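Local coordinates for ethylbenzene dehydrogenase alpha-subunit (Aromatoleum aromaticum, PDB 2IVF), which belongs to the molybdopterin oxidoreductase family and holds a molybdenum atom and an iron/sulfur cluster among its ligands, at residues S177-G182 with R705-F710; L209-S214 with N711-R716. All coordinates share one frame; numbering follows the deposited sequence.

Contact 1: residues S177-G182 with R705-F710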
loop_
_atom_site.group_PDB
_atom_site.type_symbol
_atom_site.label_atom_id
_atom_site.label_comp_id
_atom_site.label_asym_id
_atom_site.label_seq_id
_atom_site.Cartn_x
_atom_site.Cartn_y
_atom_site.Cartn_z
ATOM N N SER A 177 30.214 27.552 0.849
ATOM C CA SER A 177 30.923 26.277 1.050
ATOM C C SER A 177 31.931 25.995 -0.067
ATOM O O SER A 177 33.051 25.525 0.176
ATOM C CB SER A 177 29.923 25.158 1.191
ATOM O OG SER A 177 30.600 23.915 1.274
ATOM N N PHE A 178 31.555 26.331 -1.299
ATOM C CA PHE A 178 32.476 26.202 -2.431
ATOM C C PHE A 178 33.699 27.093 -2.261
ATOM O O PHE A 178 34.798 26.663 -2.535
ATOM C CB PHE A 178 31.776 26.523 -3.745
ATOM C CG PHE A 178 30.832 25.435 -4.214
ATOM C CD1 PHE A 178 30.370 24.437 -3.338
ATOM C CD2 PHE A 178 30.385 25.432 -5.513
ATOM C CE1 PHE A 178 29.488 23.448 -3.757
ATOM C CE2 PHE A 178 29.525 24.456 -5.964
ATOM C CZ PHE A 178 29.052 23.454 -5.075
ATOM N N GLU A 179 33.501 28.323 -1.805
ATOM C CA GLU A 179 34.629 29.215 -1.535
ATOM C C GLU A 179 35.511 28.686 -0.409
ATOM O O GLU A 179 36.728 28.753 -0.495
ATOM C CB GLU A 179 34.121 30.612 -1.191
ATOM C CG GLU A 179 33.494 31.318 -2.367
ATOM C CD GLU A 179 34.516 31.699 -3.408
ATOM O OE1 GLU A 179 35.520 32.320 -3.014
ATOM O OE2 GLU A 179 34.302 31.378 -4.603
ATOM N N ALA A 180 34.903 28.185 0.650
ATOM C CA ALA A 180 35.663 27.658 1.782
ATOM C C ALA A 180 36.469 26.375 1.471
ATOM O O ALA A 180 37.580 26.223 1.942
ATOM C CB ALA A 180 34.730 27.412 2.977
ATOM N N GLN A 181 35.943 25.489 0.644
ATOM C CA GLN A 181 36.506 24.140 0.533
ATOM C C GLN A 181 36.245 23.377 -0.771
ATOM O O GLN A 181 36.441 22.156 -0.821
ATOM C CB GLN A 181 35.956 23.284 1.670
ATOM C CG GLN A 181 34.458 23.004 1.590
ATOM C CD GLN A 181 33.996 22.072 2.665
ATOM O OE1 GLN A 181 34.809 21.411 3.312
ATOM N NE2 GLN A 181 32.669 21.994 2.869
ATOM N N GLY A 182 35.803 24.071 -1.814
ATOM C CA GLY A 182 35.458 23.403 -3.067
ATOM C C GLY A 182 34.160 22.645 -2.998
ATOM O O GLY A 182 33.402 22.741 -2.024
ATOM N N ARG A 705 28.402 39.153 -5.564
ATOM C CA ARG A 705 29.452 38.989 -4.562
ATOM C C ARG A 705 30.853 39.099 -5.152
ATOM O O ARG A 705 31.841 39.019 -4.430
ATOM C CB ARG A 705 29.272 37.669 -3.826
ATOM C CG ARG A 705 28.056 37.674 -2.938
ATOM C CD ARG A 705 27.709 36.318 -2.342
ATOM N NE ARG A 705 28.742 35.818 -1.435
ATOM C CZ ARG A 705 28.670 34.676 -0.757
ATOM N NH1 ARG A 705 27.609 33.897 -0.835
ATOM N NH2 ARG A 705 29.664 34.320 0.034
ATOM N N GLY A 706 30.934 39.311 -6.460
ATOM C CA GLY A 706 32.210 39.479 -7.137
ATOM C C GLY A 706 33.059 38.226 -7.180
ATOM O O GLY A 706 34.291 38.319 -7.231
ATOM N N LEU A 707 32.401 37.067 -7.173
ATOM C CA LEU A 707 33.046 35.767 -7.258
ATOM C C LEU A 707 32.834 35.197 -8.673
ATOM O O LEU A 707 31.781 35.452 -9.293
ATOM C CB LEU A 707 32.456 34.811 -6.196
ATOM C CG LEU A 707 32.599 35.256 -4.719
ATOM C CD1 LEU A 707 31.811 34.374 -3.750
ATOM C CD2 LEU A 707 34.082 35.351 -4.273
ATOM N N THR A 708 33.811 34.419 -9.161
ATOM C CA THR A 708 33.771 33.881 -10.544
ATOM C C THR A 708 33.862 32.348 -10.656
ATOM O O THR A 708 33.124 31.736 -11.436
ATOM C CB THR A 708 34.871 34.495 -11.431
ATOM O OG1 THR A 708 36.167 34.264 -10.840
ATOM C CG2 THR A 708 34.648 36.004 -11.585
ATOM N N GLU A 709 34.763 31.744 -9.884
ATOM C CA GLU A 709 35.081 30.335 -10.025
ATOM C C GLU A 709 35.103 29.638 -8.688
ATOM O O GLU A 709 35.452 30.254 -7.682
ATOM C CB GLU A 709 36.460 30.196 -10.642
ATOM C CG GLU A 709 36.494 30.362 -12.127
ATOM C CD GLU A 709 37.913 30.378 -12.651
ATOM O OE1 GLU A 709 38.774 30.947 -11.960
ATOM O OE2 GLU A 709 38.159 29.819 -13.750
ATOM N N PHE A 710 34.759 28.350 -8.696
ATOM C CA PHE A 710 34.976 27.463 -7.563
ATOM C C PHE A 710 35.769 26.255 -8.032
ATOM O O PHE A 710 35.764 25.944 -9.221
ATOM C CB PHE A 710 33.647 27.014 -6.961
ATOM C CG PHE A 710 32.760 26.276 -7.918
ATOM C CD1 PHE A 710 31.947 26.965 -8.792
ATOM C CD2 PHE A 710 32.726 24.882 -7.933
ATOM C CE1 PHE A 710 31.115 26.294 -9.663
ATOM C CE2 PHE A 710 31.887 24.195 -8.808
ATOM C CZ PHE A 710 31.081 24.896 -9.670
#
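Phe178 and Glu179, near the C-terminal end of helix 163-181, pack against a β-hairpin made of strands 709-711 and 717-719, meeting Phe710 on its first strand and Leu707 in the approach to it. The two phenylalanines lie side by side and point the same way. Their ring centroids are 4.7 Å apart and the planes are inclined at 42°, an oblique pairing. Phe178 CD2 sits 3.4 Å from Phe710 CD2, over one face of the Phe710 ring toward its rim. Phe710 reaches this place with CG between its backbone N and carbonyl carbon (chi1 60°), while Tyr720 meets its ring as well. Large flat rings suit this buried spot, where helix and hairpin come together through apolar contact.

Glu179 lies nearer the surface and behaves as an amphipathic residue. Its chain bends at chi2 (-70°), which lays CG 3.8 Å from Leu707 CD1 and leaves OE2 to hydrogen-bond with the hydroxyl of Tyr720. Just before Leu707 in the chain, Arg705 is tied to the same helix by salt bridges to Asp172 and Asp176. Leucine answers the glutamate from the opposite direction, its CD2 methyl 3.6 Å from Glu179 OE1.

Contact 2: residues L209-S214 with N711-R716; sequences LMDGVS and NDHNGR
Asp211 and Asp712 face each other where their backbones come closest, CA to CA 5.7 Å, as the chain leaving helix 197-210 passes the loop between strands 709-711 and 717-719. The bonding across the contact converges on a single oxygen, Asp211 OD2. His713 supplies both donors: its ring ND1 lies 2.6 Å from Asp211 OD2, and its backbone N is also 2.6 Å from Asp211 OD2. The ring bond is nearly straight (167°), with the oxygen in the imidazole plane and its syn lone pair in use. The backbone N-H instead meets OD2 almost along the C-O axis. With CG anti to its backbone N (chi1 -172°), Asp211 sends its carboxylate across to the loop, and the paired donors fix the imidazole edge-on to it.

Asp211 is also the C-prime residue of the Schellman motif that ends helix 197-210, so one residue stops the helix and holds the neighbouring loop. That loop is a type I β-turn from Asp712 to Gly715, closed by Gly715 N bonding to Asp712 O and flanked by the bond from Asp712 N to Arg716 O. Asp712 OD1 accepts Arg716 N at 2.8 Å, just past the turn, from above the carboxylate plane, and weakly Asn714 N; glycine suits the last turn position because its backbone there has a positive phi.

Two acids stand close here, Asp211 OD2 and Asp712 OD2 being 4.3 Å apart. Asp712 OD2 forms a long salt bridge with Arg716 NH1 (3.9 Å) and a weak, long ion pair with Arg718. On its other nitrogen, NE2, His713 is hydrogen-bonded to Asp590, and a ring held between two carboxylates would probably favour the doubly protonated form. Asn714 OD1 lies over one face of the His713 ring, toward its rim.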
loop_
_atom_site.group_PDB
_atom_site.type_symbol
_atom_site.label_atom_id
_atom_site.label_comp_id
_atom_site.label_asym_id
_atom_site.label_seq_id
_atom_site.Cartn_x
_atom_site.Cartn_y
_atom_site.Cartn_z
ATOM N N LEU A 209 26.879 19.100 -12.501
ATOM C CA LEU A 209 27.409 20.371 -12.957
ATOM C C LEU A 209 28.269 21.042 -11.875
ATOM O O LEU A 209 29.248 21.707 -12.193
ATOM C CB LEU A 209 26.287 21.286 -13.403
ATOM C CG LEU A 209 25.636 20.931 -14.744
ATOM C CD1 LEU A 209 24.506 21.909 -15.046
ATOM C CD2 LEU A 209 26.660 21.000 -15.840
ATOM N N MET A 210 27.900 20.859 -10.608
ATOM C CA MET A 210 28.605 21.519 -9.493
ATOM C C MET A 210 29.746 20.672 -8.948
ATOM O O MET A 210 30.553 21.141 -8.097
ATOM C CB MET A 210 27.623 21.829 -8.365
ATOM C CG MET A 210 26.598 22.838 -8.758
ATOM S SD MET A 210 25.709 23.502 -7.330
ATOM C CE MET A 210 24.942 22.123 -6.644
ATOM N N ASP A 211 29.835 19.448 -9.470
ATOM C CA ASP A 211 30.704 18.391 -8.940
ATOM C C ASP A 211 30.470 18.178 -7.441
ATOM O O ASP A 211 31.412 18.068 -6.655
ATOM C CB ASP A 211 32.178 18.691 -9.242
ATOM C CG ASP A 211 33.080 17.525 -8.883
ATOM O OD1 ASP A 211 32.643 16.382 -9.088
ATOM O OD2 ASP A 211 34.176 17.754 -8.336
ATOM N N GLY A 212 29.200 18.184 -7.056
ATOM C CA GLY A 212 28.812 17.869 -5.679
ATOM C C GLY A 212 28.864 16.376 -5.462
ATOM O O GLY A 212 29.222 15.625 -6.370
ATOM N N VAL A 213 28.498 15.939 -4.261
ATOM C CA VAL A 213 28.614 14.557 -3.855
ATOM C C VAL A 213 27.215 13.990 -3.808
ATOM O O VAL A 213 26.323 14.618 -3.244
ATOM C CB VAL A 213 29.260 14.422 -2.460
ATOM C CG1 VAL A 213 29.381 12.946 -2.111
ATOM C CG2 VAL A 213 30.613 15.137 -2.436
ATOM N N SER A 214 27.000 12.862 -4.481
ATOM C CA SER A 214 25.687 12.216 -4.484
ATOM C C SER A 214 25.804 10.747 -4.033
ATOM O O SER A 214 26.038 9.844 -4.850
ATOM C CB SER A 214 25.006 12.280 -5.851
ATOM O OG SER A 214 25.213 13.523 -6.527
ATOM N N ASN A 711 36.446 25.587 -7.098
ATOM C CA ASN A 711 37.207 24.363 -7.384
ATOM C C ASN A 711 36.371 23.113 -7.265
ATOM O O ASN A 711 35.705 22.906 -6.246
ATOM C CB ASN A 711 38.347 24.171 -6.389
ATOM C CG ASN A 711 39.516 25.074 -6.652
ATOM O OD1 ASN A 711 39.416 26.063 -7.373
ATOM N ND2 ASN A 711 40.640 24.738 -6.058
ATOM N N ASP A 712 36.438 22.236 -8.256
ATOM C CA ASP A 712 35.766 20.935 -8.137
ATOM C C ASP A 712 36.627 20.020 -7.267
ATOM O O ASP A 712 37.644 20.466 -6.738
ATOM C CB ASP A 712 35.447 20.335 -9.516
ATOM C CG ASP A 712 36.673 19.920 -10.274
ATOM O OD1 ASP A 712 37.766 19.914 -9.680
ATOM O OD2 ASP A 712 36.534 19.619 -11.469
ATOM N N HIS A 713 36.237 18.763 -7.074
ATOM C CA HIS A 713 36.992 17.930 -6.136
ATOM C C HIS A 713 38.415 17.594 -6.604
ATOM O O HIS A 713 39.251 17.262 -5.780
ATOM C CB HIS A 713 36.245 16.678 -5.690
ATOM C CG HIS A 713 36.234 15.562 -6.686
ATOM N ND1 HIS A 713 35.513 15.616 -7.862
ATOM C CD2 HIS A 713 36.787 14.328 -6.640
ATOM C CE1 HIS A 713 35.649 14.470 -8.510
ATOM N NE2 HIS A 713 36.410 13.669 -7.787
ATOM N N ASN A 714 38.688 17.701 -7.899
ATOM C CA ASN A 714 40.048 17.494 -8.401
ATOM C C ASN A 714 40.825 18.771 -8.501
ATOM O O ASN A 714 41.973 18.752 -8.925
ATOM C CB ASN A 714 40.009 16.791 -9.749
ATOM C CG ASN A 714 39.509 15.380 -9.628
ATOM O OD1 ASN A 714 38.593 14.969 -10.344
ATOM N ND2 ASN A 714 40.084 14.631 -8.683
ATOM N N GLY A 715 40.211 19.880 -8.094
ATOM C CA GLY A 715 40.874 21.180 -8.059
ATOM C C GLY A 715 40.868 21.937 -9.375
ATOM O O GLY A 715 41.612 22.899 -9.530
ATOM N N ARG A 716 40.050 21.493 -10.322
ATOM C CA ARG A 716 39.795 22.235 -11.542
ATOM C C ARG A 716 38.726 23.301 -11.288
ATOM O O ARG A 716 37.816 23.110 -10.484
ATOM C CB ARG A 716 39.338 21.291 -12.656
ATOM C CG ARG A 716 40.382 20.250 -13.051
ATOM C CD ARG A 716 39.771 19.084 -13.858
ATOM N NE ARG A 716 39.500 19.429 -15.265
ATOM C CZ ARG A 716 38.312 19.334 -15.885
ATOM N NH1 ARG A 716 37.224 18.905 -15.255
ATOM N NH2 ARG A 716 38.214 19.674 -17.168
#

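Along the chain the segments alternate: 177-182, then 209-214, and some five hundred residues later 705-710 running directly into 711-716. Strand 709-711 straddles the two contacts, so one hairpin lies against the C-terminal ends of both helix 163-181 and helix 197-210. The centres are about 12 Å apart, and the contacts touch through Met210: its O is 3.4 Å from Phe710 CE2 and its CB 3.9 Å from Phe178 CZ. Contact 1 lies farther from the chain's centre, about 35 Å against 26 Å for contact 2. The mainly apolar contact and the hydrogen-bonded one thus form a continuous patch tying a late part of the chain to early helices.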